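ApaG protein (Pseudomonas aeruginosa, PDB 3NRF) is of unknown function, a small, mostly beta-strand protein of the DUF4354 family that carries a disulfide bond. Local coordinates at residues D63-D66 with E67-A71. Residues are numbered along the deposited sequence; the frame is centred on the assembly and turned at random.
Sequences DTVD and EELTA
Val65 lays its CG2 methyl against Leu69, 3.8 Å from both CB and CD1 of that leucine, while its other methyl, CG1, lies 3.9 Å from CG2 of Thr70. A chi1 of 69° sets CG1 between the backbone N and the carbonyl carbon, which leaves CG2 anti to N, on the side of Leu69; a beta-branched valine suits both an extended strand and this double contact. Leu69, the buried member, also packs on Val33 and Leu35 of strand 24-37, so its long aliphatic chain ties the turn to the sheet. Here strand 59-65 of the antiparallel sheet, which carries a classic beta bulge, Asp63 and Thr64 set against the one residue Ile85, leads through Asp66 into a short 3-10 segment, 67-69. It opens with the bond from Leu69 N to Asp66 O (3.1 Å, 148° at the hydrogen), the N-H coming from above the carbonyl plane. Glu67 O then takes two donors, Thr70 N and Thr70 OG1, the hydroxyl lying on an in-plane lone pair at 2.6 Å; threonine fits because one branch bonds while the other packs. OD2 of Asp66 accepts a hydrogen bond from Asp83 N in strand 79-88, within range of a short carboxylate. Glu68 bends at chi2 (79°), folding its carboxylate back until OE1 touches Asp66 CB.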
# COMPACT_ATOMS: atom_id res chain seq x y z
N ASP B 63 15.13 -11.04 9.83
CA ASP B 63 14.90 -10.77 11.24
C ASP B 63 14.19 -11.92 11.96
O ASP B 63 14.64 -12.33 13.06
CB ASP B 63 14.13 -9.45 11.40
CG ASP B 63 14.09 -9.00 12.87
OD1 ASP B 63 15.16 -8.69 13.44
OD2 ASP B 63 13.00 -8.93 13.44
N THR B 64 13.09 -12.44 11.39
CA THR B 64 12.39 -13.60 11.95
C THR B 64 11.85 -14.43 10.78
O THR B 64 11.66 -13.90 9.65
CB THR B 64 11.23 -13.24 12.91
OG1 THR B 64 10.30 -12.43 12.22
CG2 THR B 64 11.75 -12.48 14.16
N VAL B 65 11.59 -15.70 11.06
CA VAL B 65 11.08 -16.60 10.05
C VAL B 65 10.27 -17.74 10.69
O VAL B 65 10.59 -18.24 11.79
CB VAL B 65 12.27 -17.19 9.21
CG1 VAL B 65 13.12 -18.14 10.07
CG2 VAL B 65 11.77 -17.90 7.97
N ASP B 66 9.20 -18.14 10.01
CA ASP B 66 8.41 -19.24 10.51
C ASP B 66 9.22 -20.52 10.50
O ASP B 66 10.00 -20.77 9.60
CB ASP B 66 7.12 -19.47 9.69
CG ASP B 66 6.03 -18.45 9.97
OD1 ASP B 66 6.05 -17.77 10.99
OD2 ASP B 66 5.11 -18.36 9.14
N GLU B 67 8.95 -21.37 11.48
CA GLU B 67 9.63 -22.67 11.59
C GLU B 67 9.55 -23.55 10.33
O GLU B 67 10.54 -24.22 9.97
CB GLU B 67 9.06 -23.45 12.79
CG GLU B 67 9.82 -24.72 13.11
CD GLU B 67 9.19 -25.49 14.25
OE1 GLU B 67 8.46 -24.89 15.07
OE2 GLU B 67 9.45 -26.72 14.32
N GLU B 68 8.41 -23.53 9.65
CA GLU B 68 8.21 -24.31 8.44
C GLU B 68 9.26 -24.05 7.36
O GLU B 68 9.61 -24.96 6.59
CB GLU B 68 6.81 -24.07 7.85
CG GLU B 68 5.69 -24.67 8.64
CD GLU B 68 5.29 -23.89 9.88
OE1 GLU B 68 5.87 -22.81 10.20
OE2 GLU B 68 4.38 -24.40 10.55
N LEU B 69 9.78 -22.82 7.30
CA LEU B 69 10.81 -22.47 6.29
C LEU B 69 12.24 -22.90 6.69
O LEU B 69 13.15 -22.80 5.86
CB LEU B 69 10.75 -20.98 5.92
CG LEU B 69 9.47 -20.51 5.22
CD1 LEU B 69 9.32 -19.03 5.23
CD2 LEU B 69 9.37 -21.12 3.79
N THR B 70 12.42 -23.38 7.93
CA THR B 70 13.72 -23.78 8.48
C THR B 70 14.01 -25.29 8.28
O THR B 70 14.93 -25.84 8.89
CB THR B 70 13.84 -23.44 10.00
OG1 THR B 70 13.01 -24.32 10.77
CG2 THR B 70 13.45 -21.99 10.29
N ALA B 71 13.25 -25.96 7.43
CA ALA B 71 13.51 -27.38 7.13
C ALA B 71 14.97 -27.66 6.69
O ALA B 71 15.52 -26.93 5.85
CB ALA B 71 12.54 -27.88 6.05